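PDB 3N1C: 6-phosphofructokinase isozyme 2 from Escherichia coli, which catalyses the ATP-dependent phosphorylation of fructose 6-phosphate to fructose 1,6-bisphosphate, the first committing step of glycolysis, using magnesium as cofactor and working as a homodimer. Local coordinates for residues 15-20 with 28-33; 91-96 with 104-109; 237-242 with 270-275; 276-281 with 299-304. All coordinates share one frame; numbering follows the deposited sequence.

How the contacts relate
Contacts 1 and 2 share the mixed sheet that forms the dimer-facing lid: strands 12-19 and 91-97 are neighbours in it, and Ser15 of the first contact bonds to Asn92 and His94 of the second. Contact 2 is a buried, regular backbone ladder; contact 1 is partly buried and leans on threonine hydroxyls where regular pairing lapses. Each reaches a fructose 6-phosphate, bound in different active sites. Contact 3 lies at the surface across the chain's centre, about 33 Å from contact 2 between centres; contact 4, partly buried, touches it (Val241 on Val276), about 12 Å away between centres. Both use helix 272-288 and meet the other segment mainly through side-chain packing, with polar groups toward the margins.

Contact 1 of 4, residues 15-20 with 28-33; sequences SATITP and LRCTAP. With F6P (6-O-phosphono-beta-D-fructofuranose), chain H.
Thr17 reaches across to the backbone of Thr31, its OG1 donating to Thr31 O at 2.7 Å with the donor tilted modestly from the carbonyl plane. OG1 stands anti to the backbone N (chi1 -172°), which turns it to segment 28-33 and leaves CG2 to pack on the side chain of Cys30. Thr31 returns the grip on Ile18: Ile18 N donates to Thr31 OG1 at 3.0 Å, while Thr31 N donates to Ile18 O, also at 3.0 Å. A side-chain oxygen thus stands in where a ladder would use a carbonyl. Thr19 OG1 donates to Arg29 O at 2.8 Å, well above that carbonyl's plane. Both segments belong to the lid of a PfkB-family (ribokinase-like) kinase, where 28-29 pairs in parallel with a strand of the second subunit and carries the sheet across the interface. An alanine in place of Thr17 would remove the hydroxyl and methyl, and Thr31 O would probably lose this donor while a gap opened beside Cys30. A water serves Ala32 O, 2.6 Å away, and also touches Thr31 OG1. Ser15 OG is satisfied by Asn92 O of strand 91-97. Arg29, long enough to leave the strand, donates from NH2 to O1P of a fructose 6-phosphate at 2.7 Å, edge-on in the guanidinium plane; Lys27 of this chain also holds it, and other partners, including Asp14 and Asp256, come from the second subunit.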
loop_
_atom_site.group_PDB
_atom_site.type_symbol
_atom_site.label_atom_id
_atom_site.label_comp_id
_atom_site.label_asym_id
_atom_site.label_seq_id
_atom_site.Cartn_x
_atom_site.Cartn_y
_atom_site.Cartn_z
ATOM N N SER A 15 -19.253 -12.252 8.211
ATOM C CA SER A 15 -18.267 -12.775 9.153
ATOM C C SER A 15 -17.203 -11.708 9.406
ATOM O O SER A 15 -16.832 -10.960 8.497
ATOM C CB SER A 15 -17.635 -14.063 8.622
ATOM O OG SER A 15 -16.982 -13.826 7.387
ATOM N N ALA A 16 -16.736 -11.623 10.648
ATOM C CA ALA A 16 -15.705 -10.658 11.025
ATOM C C ALA A 16 -14.584 -11.349 11.797
ATOM O O ALA A 16 -14.841 -12.207 12.643
ATOM C CB ALA A 16 -16.305 -9.537 11.853
ATOM N N THR A 17 -13.342 -10.971 11.503
ATOM C CA THR A 17 -12.189 -11.589 12.143
ATOM C C THR A 17 -11.088 -10.568 12.412
ATOM O O THR A 17 -11.099 -9.464 11.869
ATOM C CB THR A 17 -11.604 -12.737 11.295
ATOM O OG1 THR A 17 -10.594 -13.418 12.045
ATOM C CG2 THR A 17 -10.977 -12.199 10.017
ATOM N N ILE A 18 -10.134 -10.956 13.248
ATOM C CA ILE A 18 -9.028 -10.077 13.605
ATOM C C ILE A 18 -7.709 -10.759 13.292
ATOM O O ILE A 18 -7.540 -11.956 13.535
ATOM C CB ILE A 18 -9.052 -9.716 15.102
ATOM C CG1 ILE A 18 -10.452 -9.265 15.525
ATOM C CG2 ILE A 18 -8.019 -8.641 15.409
ATOM C CD1 ILE A 18 -10.641 -9.217 17.026
ATOM N N THR A 19 -6.777 -9.992 12.743
ATOM C CA THR A 19 -5.450 -10.503 12.432
ATOM C C THR A 19 -4.442 -9.386 12.694
ATOM O O THR A 19 -4.739 -8.216 12.463
ATOM C CB THR A 19 -5.384 -10.996 10.980
ATOM O OG1 THR A 19 -4.190 -11.760 10.775
ATOM C CG2 THR A 19 -5.430 -9.832 10.014
ATOM N N PRO A 20 -3.258 -9.735 13.222
ATOM C CA PRO A 20 -2.284 -8.701 13.595
ATOM C C PRO A 20 -1.736 -7.891 12.410
ATOM O O PRO A 20 -1.620 -6.674 12.513
ATOM C CB PRO A 20 -1.156 -9.510 14.259
ATOM C CG PRO A 20 -1.348 -10.913 13.738
ATOM C CD PRO A 20 -2.833 -11.065 13.685
ATOM N N LEU A 28 -1.961 -15.261 6.925
ATOM C CA LEU A 28 -2.419 -14.309 7.927
ATOM C C LEU A 28 -3.308 -15.011 8.950
ATOM O O LEU A 28 -4.427 -15.416 8.639
ATOM C CB LEU A 28 -3.159 -13.147 7.262
ATOM C CG LEU A 28 -2.389 -12.445 6.136
ATOM C CD1 LEU A 28 -3.211 -11.305 5.539
ATOM C CD2 LEU A 28 -1.042 -11.934 6.632
ATOM N N ARG A 29 -2.789 -15.170 10.165
ATOM C CA ARG A 29 -3.499 -15.867 11.234
ATOM C C ARG A 29 -4.688 -15.061 11.725
ATOM O O ARG A 29 -4.515 -14.010 12.350
ATOM C CB ARG A 29 -2.550 -16.146 12.401
ATOM C CG ARG A 29 -1.395 -17.046 12.041
ATOM C CD ARG A 29 -1.909 -18.417 11.658
ATOM N NE ARG A 29 -0.853 -19.250 11.105
ATOM C CZ ARG A 29 -1.051 -20.469 10.616
ATOM N NH1 ARG A 29 -2.266 -20.999 10.624
ATOM N NH2 ARG A 29 -0.030 -21.154 10.126
ATOM N N CYS A 30 -5.895 -15.555 11.450
ATOM C CA CYS A 30 -7.115 -14.854 11.845
ATOM C C CYS A 30 -7.838 -15.569 12.973
ATOM O O CYS A 30 -7.713 -16.782 13.135
ATOM C CB CYS A 30 -8.064 -14.695 10.655
ATOM S SG CYS A 30 -7.376 -13.767 9.271
ATOM N N THR A 31 -8.599 -14.807 13.749
ATOM C CA THR A 31 -9.356 -15.361 14.862
ATOM C C THR A 31 -10.644 -16.013 14.369
ATOM O O THR A 31 -11.111 -15.728 13.261
ATOM C CB THR A 31 -9.707 -14.271 15.885
ATOM O OG1 THR A 31 -10.320 -13.167 15.208
ATOM C CG2 THR A 31 -8.450 -13.787 16.588
ATOM N N ALA A 32 -11.210 -16.890 15.193
ATOM C CA ALA A 32 -12.485 -17.521 14.874
ATOM C C ALA A 32 -13.519 -16.446 14.587
ATOM O O ALA A 32 -13.781 -15.591 15.431
ATOM C CB ALA A 32 -12.944 -18.412 16.020
ATOM N N PRO A 33 -14.118 -16.487 13.389
ATOM C CA PRO A 33 -15.024 -15.429 12.928
ATOM C C PRO A 33 -16.181 -15.165 13.885
ATOM O O PRO A 33 -16.690 -16.089 14.517
ATOM C CB PRO A 33 -15.565 -15.993 11.604
ATOM C CG PRO A 33 -15.343 -17.475 11.715
ATOM C CD PRO A 33 -14.018 -17.569 12.400
HETATM O O1 F6P H . -0.532 -24.523 2.755
HETATM C C1 F6P H . -1.714 -24.231 2.080
HETATM C C2 F6P H . -2.916 -24.817 2.879
HETATM O O2 F6P H . -2.755 -25.859 3.868
HETATM C C3 F6P H . -4.315 -24.234 2.636
HETATM O O3 F6P H . -5.138 -24.853 1.700
HETATM C C4 F6P H . -4.861 -23.563 3.835
HETATM O O4 F6P H . -6.091 -22.888 3.895
HETATM C C5 F6P H . -3.657 -23.253 4.687
HETATM O O5 F6P H . -2.521 -23.853 3.962
HETATM C C6 F6P H . -3.806 -23.835 6.101
HETATM O O6 F6P H . -2.774 -23.316 6.904
HETATM P P F6P H . -2.316 -24.029 8.326
HETATM O O1P F6P H . -0.927 -23.314 8.848
HETATM O O2P F6P H . -2.033 -25.630 8.074
HETATM O O3P F6P H . -3.356 -23.875 9.348
HETATM O O HOH W 1 -13.131 -13.115 15.538
#

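Contact 2 of 4, residues 91-96 with 104-109; sequences QNLHVH and YRFVMP. With F6P (6-O-phosphono-beta-D-fructofuranose), chain E.
Asn92 leads from the strand to the substrate, its CB lying 3.3 Å from Phe106 O. From CG the amide divides: OD1 accepts from Met108 N at 2.7 Å, met from above the carbonyl plane, and ND2 donates to O4 of fructose 6-phosphate at 2.8 Å in a nearly straight bond (166°). CG lies anti to the carbonyl carbon (chi1 -67°), a turn that brings the amide over the end of strand 103-107. An amide suits this place because it can accept and donate at once. Behind it runs the antiparallel hairpin of the PfkB lid, with Leu93-Phe106 and Val95-Tyr104 as hydrogen-bonded pairs and His94-Arg105 as the non-hydrogen-bonded pair between them. A leucine at Asn92 would probably leave Met108 N without its acceptor and the sugar O4 without this donor. On the face carrying Leu93, Val95, Tyr104 and Phe106, Val95 CG2 lies 4.0 Å from CE1 at the Phe106 ring edge; that ring also meets Phe106 of the second subunit, where strand 103-107 continues the sheet.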
loop_
_atom_site.group_PDB
_atom_site.type_symbol
_atom_site.label_atom_id
_atom_site.label_comp_id
_atom_site.label_asym_id
_atom_site.label_seq_id
_atom_site.Cartn_x
_atom_site.Cartn_y
_atom_site.Cartn_z
ATOM N N GLN A 91 -21.467 -15.301 2.242
ATOM C CA GLN A 91 -20.776 -14.970 3.478
ATOM C C GLN A 91 -19.630 -14.018 3.168
ATOM O O GLN A 91 -18.631 -14.404 2.554
ATOM C CB GLN A 91 -20.260 -16.239 4.173
ATOM C CG GLN A 91 -19.442 -15.987 5.439
ATOM C CD GLN A 91 -19.173 -17.257 6.238
ATOM O OE1 GLN A 91 -20.033 -18.133 6.349
ATOM N NE2 GLN A 91 -17.977 -17.350 6.813
ATOM N N ASN A 92 -19.788 -12.764 3.577
ATOM C CA ASN A 92 -18.760 -11.758 3.356
ATOM C C ASN A 92 -17.760 -11.733 4.505
ATOM O O ASN A 92 -18.070 -12.161 5.615
ATOM C CB ASN A 92 -19.401 -10.387 3.137
ATOM C CG ASN A 92 -20.191 -10.322 1.838
ATOM O OD1 ASN A 92 -20.006 -11.159 0.955
ATOM N ND2 ASN A 92 -21.063 -9.321 1.710
ATOM N N LEU A 93 -16.553 -11.249 4.239
ATOM C CA LEU A 93 -15.515 -11.259 5.257
ATOM C C LEU A 93 -15.044 -9.857 5.604
ATOM O O LEU A 93 -14.635 -9.095 4.730
ATOM C CB LEU A 93 -14.326 -12.119 4.820
ATOM C CG LEU A 93 -13.209 -12.218 5.864
ATOM C CD1 LEU A 93 -13.725 -12.830 7.158
ATOM C CD2 LEU A 93 -12.031 -13.010 5.328
ATOM N N HIS A 94 -15.111 -9.529 6.889
ATOM C CA HIS A 94 -14.601 -8.264 7.399
ATOM C C HIS A 94 -13.343 -8.540 8.200
ATOM O O HIS A 94 -13.376 -9.315 9.155
ATOM C CB HIS A 94 -15.647 -7.599 8.301
ATOM C CG HIS A 94 -15.136 -6.397 9.033
ATOM N ND1 HIS A 94 -15.426 -5.110 8.637
ATOM C CD2 HIS A 94 -14.344 -6.292 10.124
ATOM C CE1 HIS A 94 -14.837 -4.259 9.462
ATOM N NE2 HIS A 94 -14.174 -4.948 10.369
ATOM N N VAL A 95 -12.233 -7.913 7.822
ATOM C CA VAL A 95 -10.970 -8.158 8.506
ATOM C C VAL A 95 -10.405 -6.906 9.175
ATOM O O VAL A 95 -10.163 -5.890 8.520
ATOM C CB VAL A 95 -9.918 -8.732 7.539
ATOM C CG1 VAL A 95 -8.665 -9.129 8.297
ATOM C CG2 VAL A 95 -10.494 -9.927 6.778
ATOM N N HIS A 96 -10.189 -6.992 10.483
ATOM C CA HIS A 96 -9.588 -5.895 11.237
ATOM C C HIS A 96 -8.120 -6.171 11.528
ATOM O O HIS A 96 -7.786 -7.191 12.127
ATOM C CB HIS A 96 -10.336 -5.667 12.549
ATOM C CG HIS A 96 -9.666 -4.685 13.459
ATOM N ND1 HIS A 96 -9.870 -3.326 13.364
ATOM C CD2 HIS A 96 -8.791 -4.865 14.476
ATOM C CE1 HIS A 96 -9.150 -2.709 14.286
ATOM N NE2 HIS A 96 -8.486 -3.619 14.974
ATOM N N TYR A 104 -10.673 -4.281 6.400
ATOM C CA TYR A 104 -10.827 -4.698 5.013
ATOM C C TYR A 104 -12.119 -5.470 4.804
ATOM O O TYR A 104 -12.479 -6.331 5.610
ATOM C CB TYR A 104 -9.618 -5.514 4.565
ATOM C CG TYR A 104 -8.359 -4.688 4.499
ATOM C CD1 TYR A 104 -7.538 -4.551 5.610
ATOM C CD2 TYR A 104 -8.002 -4.027 3.333
ATOM C CE1 TYR A 104 -6.388 -3.781 5.560
ATOM C CE2 TYR A 104 -6.853 -3.254 3.272
ATOM C CZ TYR A 104 -6.050 -3.134 4.386
ATOM O OH TYR A 104 -4.905 -2.368 4.322
ATOM N N ARG A 105 -12.810 -5.160 3.714
ATOM C CA ARG A 105 -14.150 -5.685 3.498
ATOM C C ARG A 105 -14.258 -6.434 2.178
ATOM O O ARG A 105 -14.231 -5.833 1.105
ATOM C CB ARG A 105 -15.169 -4.544 3.553
ATOM C CG ARG A 105 -15.091 -3.753 4.850
ATOM C CD ARG A 105 -15.792 -2.422 4.722
ATOM N NE ARG A 105 -17.234 -2.582 4.603
ATOM C CZ ARG A 105 -18.030 -1.681 4.041
ATOM N NH1 ARG A 105 -17.514 -0.565 3.542
ATOM N NH2 ARG A 105 -19.336 -1.899 3.973
ATOM N N PHE A 106 -14.388 -7.753 2.270
ATOM C CA PHE A 106 -14.479 -8.596 1.089
ATOM C C PHE A 106 -15.924 -9.004 0.826
ATOM O O PHE A 106 -16.530 -9.769 1.579
ATOM C CB PHE A 106 -13.547 -9.799 1.226
ATOM C CG PHE A 106 -12.109 -9.411 1.434
ATOM C CD1 PHE A 106 -11.555 -9.398 2.702
ATOM C CD2 PHE A 106 -11.322 -9.025 0.358
ATOM C CE1 PHE A 106 -10.242 -9.024 2.889
ATOM C CE2 PHE A 106 -10.014 -8.647 0.540
ATOM C CZ PHE A 106 -9.470 -8.652 1.806
ATOM N N VAL A 107 -16.467 -8.465 -0.255
ATOM C CA VAL A 107 -17.885 -8.564 -0.537
ATOM C C VAL A 107 -18.118 -9.470 -1.741
ATOM O O VAL A 107 -17.827 -9.089 -2.874
ATOM C CB VAL A 107 -18.456 -7.160 -0.818
ATOM C CG1 VAL A 107 -19.934 -7.229 -1.158
ATOM C CG2 VAL A 107 -18.190 -6.233 0.377
ATOM N N MET A 108 -18.724 -10.623 -1.365
ATOM C CA MET A 108 -18.902 -11.678 -2.357
ATOM C C MET A 108 -20.127 -11.390 -3.228
ATOM O O MET A 108 -20.934 -10.514 -2.908
ATOM C CB MET A 108 -19.081 -13.043 -1.674
ATOM C CG MET A 108 -17.892 -13.546 -0.876
ATOM S SD MET A 108 -16.406 -13.843 -1.857
ATOM C CE MET A 108 -15.445 -12.401 -1.441
ATOM N N PRO A 109 -20.489 -11.992 -4.369
ATOM C CA PRO A 109 -21.772 -11.799 -5.049
ATOM C C PRO A 109 -22.915 -12.399 -4.237
ATOM O O PRO A 109 -22.716 -13.407 -3.566
ATOM C CB PRO A 109 -21.604 -12.598 -6.354
ATOM C CG PRO A 109 -20.146 -12.919 -6.461
ATOM C CD PRO A 109 -19.633 -12.970 -5.069
HETATM O O1 F6P E . -23.785 -1.916 3.627
HETATM C C1 F6P E . -23.204 -2.874 4.456
HETATM C C2 F6P E . -23.794 -4.273 4.093
HETATM O O2 F6P E . -24.918 -4.425 3.197
HETATM C C3 F6P E . -23.124 -5.539 4.645
HETATM O O3 F6P E . -23.625 -6.064 5.836
HETATM C C4 F6P E . -22.541 -6.371 3.562
HETATM O O4 F6P E . -21.820 -7.561 3.740
HETATM C C5 F6P E . -22.384 -5.443 2.383
HETATM O O5 F6P E . -22.947 -4.171 2.859
HETATM C C6 F6P E . -23.112 -5.956 1.129
HETATM O O6 F6P E . -22.841 -5.063 0.078
HETATM P P F6P E . -23.666 -5.113 -1.355
HETATM O O1P F6P E . -25.288 -4.916 -1.112
HETATM O O2P F6P E . -23.438 -6.556 -2.111
HETATM O O3P F6P E . -23.201 -4.021 -2.201
#

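Contact 3 of 4, residues 237-242 with 270-275; sequences NCIQVV and ASLEEM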
loop_
_atom_site.group_PDB
_atom_site.type_symbol
_atom_site.label_atom_id
_atom_site.label_comp_id
_atom_site.label_asym_id
_atom_site.label_seq_id
_atom_site.Cartn_x
_atom_site.Cartn_y
_atom_site.Cartn_z
ATOM N N ASN A 237 -37.702 22.795 -0.951
ATOM C CA ASN A 237 -36.594 23.274 -0.133
ATOM C C ASN A 237 -35.270 22.550 -0.359
ATOM O O ASN A 237 -35.208 21.490 -0.985
ATOM C CB ASN A 237 -36.959 23.180 1.351
ATOM C CG ASN A 237 -38.135 24.057 1.718
ATOM O OD1 ASN A 237 -39.214 23.562 2.045
ATOM N ND2 ASN A 237 -37.934 25.370 1.662
ATOM N N CYS A 238 -34.213 23.145 0.177
ATOM C CA CYS A 238 -32.889 22.545 0.169
ATOM C C CYS A 238 -32.275 22.781 1.535
ATOM O O CYS A 238 -32.423 23.865 2.109
ATOM C CB CYS A 238 -32.016 23.188 -0.907
ATOM S SG CYS A 238 -30.255 22.806 -0.764
ATOM N N ILE A 239 -31.616 21.760 2.067
ATOM C CA ILE A 239 -30.858 21.921 3.303
ATOM C C ILE A 239 -29.587 21.081 3.303
ATOM O O ILE A 239 -29.592 19.916 2.891
ATOM C CB ILE A 239 -31.686 21.574 4.554
ATOM C CG1 ILE A 239 -30.861 21.837 5.816
ATOM C CG2 ILE A 239 -32.132 20.130 4.516
ATOM C CD1 ILE A 239 -31.584 21.519 7.111
ATOM N N GLN A 240 -28.496 21.685 3.761
ATOM C CA GLN A 240 -27.264 20.944 3.989
ATOM C C GLN A 240 -26.960 20.913 5.475
ATOM O O GLN A 240 -27.029 21.938 6.162
ATOM C CB GLN A 240 -26.083 21.547 3.222
ATOM C CG GLN A 240 -24.801 20.721 3.377
ATOM C CD GLN A 240 -23.630 21.257 2.572
ATOM O OE1 GLN A 240 -23.801 22.090 1.683
ATOM N NE2 GLN A 240 -22.428 20.769 2.878
ATOM N N VAL A 241 -26.618 19.728 5.964
ATOM C CA VAL A 241 -26.352 19.517 7.376
ATOM C C VAL A 241 -24.975 18.896 7.540
ATOM O O VAL A 241 -24.667 17.888 6.903
ATOM C CB VAL A 241 -27.379 18.544 7.992
ATOM C CG1 VAL A 241 -27.101 18.347 9.475
ATOM C CG2 VAL A 241 -28.802 19.046 7.757
ATOM N N VAL A 242 -24.151 19.513 8.381
ATOM C CA VAL A 242 -22.842 18.973 8.741
ATOM C C VAL A 242 -22.939 18.430 10.164
ATOM O O VAL A 242 -23.533 19.067 11.034
ATOM C CB VAL A 242 -21.740 20.054 8.644
ATOM C CG1 VAL A 242 -21.955 21.144 9.688
ATOM C CG2 VAL A 242 -20.345 19.443 8.776
ATOM N N ALA A 270 -42.047 13.722 8.323
ATOM C CA ALA A 270 -41.137 14.737 8.826
ATOM C C ALA A 270 -40.831 15.791 7.767
ATOM O O ALA A 270 -41.004 15.557 6.569
ATOM C CB ALA A 270 -39.845 14.087 9.322
ATOM N N SER A 271 -40.389 16.960 8.214
ATOM C CA SER A 271 -39.956 17.994 7.286
ATOM C C SER A 271 -38.659 17.535 6.637
ATOM O O SER A 271 -37.965 16.668 7.165
ATOM C CB SER A 271 -39.723 19.313 8.017
ATOM O OG SER A 271 -38.682 19.180 8.970
ATOM N N LEU A 272 -38.328 18.113 5.493
ATOM C CA LEU A 272 -37.041 17.827 4.876
ATOM C C LEU A 272 -35.911 18.087 5.878
ATOM O O LEU A 272 -34.966 17.309 5.990
ATOM C CB LEU A 272 -36.849 18.688 3.630
ATOM C CG LEU A 272 -35.554 18.421 2.864
ATOM C CD1 LEU A 272 -35.496 16.963 2.445
ATOM C CD2 LEU A 272 -35.455 19.335 1.659
ATOM N N GLU A 273 -36.027 19.185 6.613
ATOM C CA GLU A 273 -34.999 19.595 7.565
ATOM C C GLU A 273 -34.803 18.552 8.653
ATOM O O GLU A 273 -33.678 18.215 8.997
ATOM C CB GLU A 273 -35.379 20.932 8.201
ATOM C CG GLU A 273 -34.398 21.424 9.246
ATOM C CD GLU A 273 -34.772 22.796 9.775
ATOM O OE1 GLU A 273 -35.901 22.942 10.280
ATOM O OE2 GLU A 273 -33.941 23.723 9.688
ATOM N N GLU A 274 -35.910 18.054 9.195
ATOM C CA GLU A 274 -35.881 16.998 10.202
ATOM C C GLU A 274 -35.301 15.708 9.631
ATOM O O GLU A 274 -34.504 15.038 10.279
ATOM C CB GLU A 274 -37.292 16.731 10.740
ATOM C CG GLU A 274 -37.833 17.841 11.629
ATOM C CD GLU A 274 -39.341 17.766 11.818
ATOM O OE1 GLU A 274 -39.982 16.898 11.182
ATOM O OE2 GLU A 274 -39.882 18.580 12.602
ATOM N N MET A 275 -35.717 15.357 8.419
ATOM C CA MET A 275 -35.273 14.112 7.794
ATOM C C MET A 275 -33.765 14.080 7.541
ATOM O O MET A 275 -33.093 13.097 7.842
ATOM C CB MET A 275 -36.034 13.875 6.489
ATOM C CG MET A 275 -35.681 12.565 5.815
ATOM S SD MET A 275 -36.387 12.417 4.163
ATOM C CE MET A 275 -35.171 13.319 3.211
#
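Ile239 and Leu272 form the centre of this contact, Ile239 CG2 lying 4.2 Å from Leu272 CG as the two side chains run antiparallel alongside one another. Beyond them Ile239 CD1 presses on Glu273 CG at 3.5 Å, crosswise to the glutamate chain. Ile239 reaches this far because CG1 points opposite the amide nitrogen (chi1 -177°) and the chain beyond is fully extended. Leu272 CD2 comes to 3.4 Å from Asn237 O, a branch laid against the backbone. Glu273 spends its methylenes on this packing and its carboxylate on a salt bridge to Arg277. Farther out, a capping box starts helix 272-288: Glu274 N donates to Ser271 OG at 3.0 Å, and Ser271 N donates to Glu274 OE1 at the same distance. Strand 238-241, at the edge of a three-stranded antiparallel sheet, is hydrogen-bonded to strand 230-233. With branched aliphatics at the centre and polar ends outside, the first helical turn sits on the strand by apolar packing, while the capping box satisfies Ser271 N and Glu274 N.

Contact 4 of 4, residues 276-281 with 299-304; sequences VRFGVA and DTQKIY
Ala281 is pressed between the turns of helix 297-307, its CB 3.6 Å from both Thr300 O and Tyr304 N and 3.7 Å from Tyr304 CB. So small a side chain lets the backbones close to 5.1 Å between the CA atoms of Ala281 and Tyr304. Next to this, Phe278 and Tyr304 make a T-shaped stack: the edge of Phe278 points into the face of Tyr304, with Phe278 CD1 3.6 Å from Tyr304 CG and the planes at 85°. With CG trans to the amide nitrogen (Phe278 chi1 -161°), both rings swing into the angle between the helices. Thr300 fits here because it turns CG2 to the Phe278 ring while its OG1 bonds to Ser296 O; Lys265 of helix 254-267 adds a cation-pi contact to that ring. Towards the outer side the fit becomes polar. Arg277 lays only CB along the Tyr304 ring edge; its extended chain leads away to Glu273, and NH2 donates at 3.0 Å to a water that reaches Tyr304 OH weakly. The segments, at 131°, therefore hold together by shape and aromatic packing, helix 272-288 also carries Val280 of the ATP site, and the Arg277-Glu273 and Lys302-Asp299 salt bridges lie away from the seam.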
loop_
_atom_site.group_PDB
_atom_site.type_symbol
_atom_site.label_atom_id
_atom_site.label_comp_id
_atom_site.label_asym_id
_atom_site.label_seq_id
_atom_site.Cartn_x
_atom_site.Cartn_y
_atom_site.Cartn_z
ATOM N N VAL A 276 -33.229 15.157 6.985
ATOM C CA VAL A 276 -31.796 15.222 6.717
ATOM C C VAL A 276 -30.957 15.306 7.997
ATOM O O VAL A 276 -29.927 14.641 8.113
ATOM C CB VAL A 276 -31.462 16.371 5.766
ATOM C CG1 VAL A 276 -29.952 16.465 5.540
ATOM C CG2 VAL A 276 -32.194 16.165 4.446
ATOM N N ARG A 277 -31.399 16.108 8.959
ATOM C CA ARG A 277 -30.710 16.189 10.248
ATOM C C ARG A 277 -30.649 14.834 10.948
ATOM O O ARG A 277 -29.618 14.461 11.504
ATOM C CB ARG A 277 -31.394 17.201 11.168
ATOM C CG ARG A 277 -31.114 18.648 10.824
ATOM C CD ARG A 277 -31.919 19.576 11.720
ATOM N NE ARG A 277 -31.502 20.965 11.569
ATOM C CZ ARG A 277 -32.178 21.999 12.058
ATOM N NH1 ARG A 277 -31.725 23.233 11.886
ATOM N NH2 ARG A 277 -33.307 21.799 12.717
ATOM N N PHE A 278 -31.760 14.100 10.932
ATOM C CA PHE A 278 -31.819 12.809 11.614
ATOM C C PHE A 278 -30.968 11.774 10.878
ATOM O O PHE A 278 -30.368 10.896 11.494
ATOM C CB PHE A 278 -33.266 12.331 11.742
ATOM C CG PHE A 278 -33.472 11.283 12.803
ATOM C CD1 PHE A 278 -33.177 11.550 14.129
ATOM C CD2 PHE A 278 -33.980 10.036 12.477
ATOM C CE1 PHE A 278 -33.375 10.588 15.111
ATOM C CE2 PHE A 278 -34.179 9.076 13.450
ATOM C CZ PHE A 278 -33.875 9.349 14.770
ATOM N N GLY A 279 -30.925 11.880 9.555
ATOM C CA GLY A 279 -30.082 11.009 8.755
ATOM C C GLY A 279 -28.611 11.250 9.050
ATOM O O GLY A 279 -27.833 10.305 9.200
ATOM N N VAL A 280 -28.228 12.520 9.133
ATOM C CA VAL A 280 -26.844 12.881 9.432
ATOM C C VAL A 280 -26.493 12.461 10.856
ATOM O O VAL A 280 -25.422 11.909 11.101
ATOM C CB VAL A 280 -26.576 14.387 9.214
ATOM C CG1 VAL A 280 -25.200 14.770 9.728
ATOM C CG2 VAL A 280 -26.705 14.740 7.732
ATOM N N ALA A 281 -27.414 12.699 11.787
ATOM C CA ALA A 281 -27.233 12.257 13.165
ATOM C C ALA A 281 -26.961 10.757 13.244
ATOM O O ALA A 281 -26.042 10.328 13.937
ATOM C CB ALA A 281 -28.451 12.619 14.008
ATOM N N ASP A 299 -26.765 7.710 20.973
ATOM C CA ASP A 299 -25.822 8.527 20.210
ATOM C C ASP A 299 -26.545 9.358 19.152
ATOM O O ASP A 299 -26.238 10.529 18.940
ATOM C CB ASP A 299 -24.773 7.649 19.526
ATOM C CG ASP A 299 -23.794 7.046 20.505
ATOM O OD1 ASP A 299 -23.241 5.967 20.204
ATOM O OD2 ASP A 299 -23.582 7.651 21.574
ATOM N N THR A 300 -27.505 8.742 18.475
ATOM C CA THR A 300 -28.227 9.438 17.416
ATOM C C THR A 300 -29.055 10.589 17.960
ATOM O O THR A 300 -29.036 11.689 17.404
ATOM C CB THR A 300 -29.119 8.485 16.627
ATOM O OG1 THR A 300 -28.291 7.522 15.965
ATOM C CG2 THR A 300 -29.923 9.258 15.581
ATOM N N GLN A 301 -29.775 10.334 19.053
ATOM C CA GLN A 301 -30.614 11.357 19.673
ATOM C C GLN A 301 -29.786 12.535 20.181
ATOM O O GLN A 301 -30.192 13.695 20.069
ATOM C CB GLN A 301 -31.430 10.757 20.822
ATOM C CG GLN A 301 -32.534 11.677 21.324
ATOM C CD GLN A 301 -33.466 12.130 20.205
ATOM O OE1 GLN A 301 -33.740 11.382 19.261
ATOM N NE2 GLN A 301 -33.947 13.364 20.303
ATOM N N LYS A 302 -28.626 12.227 20.747
ATOM C CA LYS A 302 -27.743 13.259 21.270
ATOM C C LYS A 302 -27.264 14.175 20.145
ATOM O O LYS A 302 -27.237 15.404 20.287
ATOM C CB LYS A 302 -26.556 12.609 21.980
ATOM C CG LYS A 302 -25.367 13.526 22.199
ATOM C CD LYS A 302 -24.151 12.725 22.656
ATOM C CE LYS A 302 -23.966 11.462 21.804
ATOM N NZ LYS A 302 -22.804 10.612 22.229
ATOM N N ILE A 303 -26.889 13.575 19.022
ATOM C CA ILE A 303 -26.395 14.352 17.896
ATOM C C ILE A 303 -27.530 15.114 17.211
ATOM O O ILE A 303 -27.364 16.272 16.816
ATOM C CB ILE A 303 -25.638 13.460 16.882
ATOM C CG1 ILE A 303 -24.406 12.834 17.547
ATOM C CG2 ILE A 303 -25.232 14.270 15.676
ATOM C CD1 ILE A 303 -23.688 11.797 16.685
ATOM N N TYR A 304 -28.688 14.470 17.097
ATOM C CA TYR A 304 -29.856 15.096 16.483
ATOM C C TYR A 304 -30.370 16.270 17.321
ATOM O O TYR A 304 -30.744 17.312 16.784
ATOM C CB TYR A 304 -30.965 14.063 16.272
ATOM C CG TYR A 304 -32.248 14.635 15.699
ATOM C CD1 TYR A 304 -33.392 14.753 16.481
ATOM C CD2 TYR A 304 -32.316 15.045 14.374
ATOM C CE1 TYR A 304 -34.564 15.267 15.955
ATOM C CE2 TYR A 304 -33.474 15.569 13.848
ATOM C CZ TYR A 304 -34.598 15.674 14.639
ATOM O OH TYR A 304 -35.755 16.186 14.105
HETATM O O HOH W 2 -34.919 19.347 13.063
#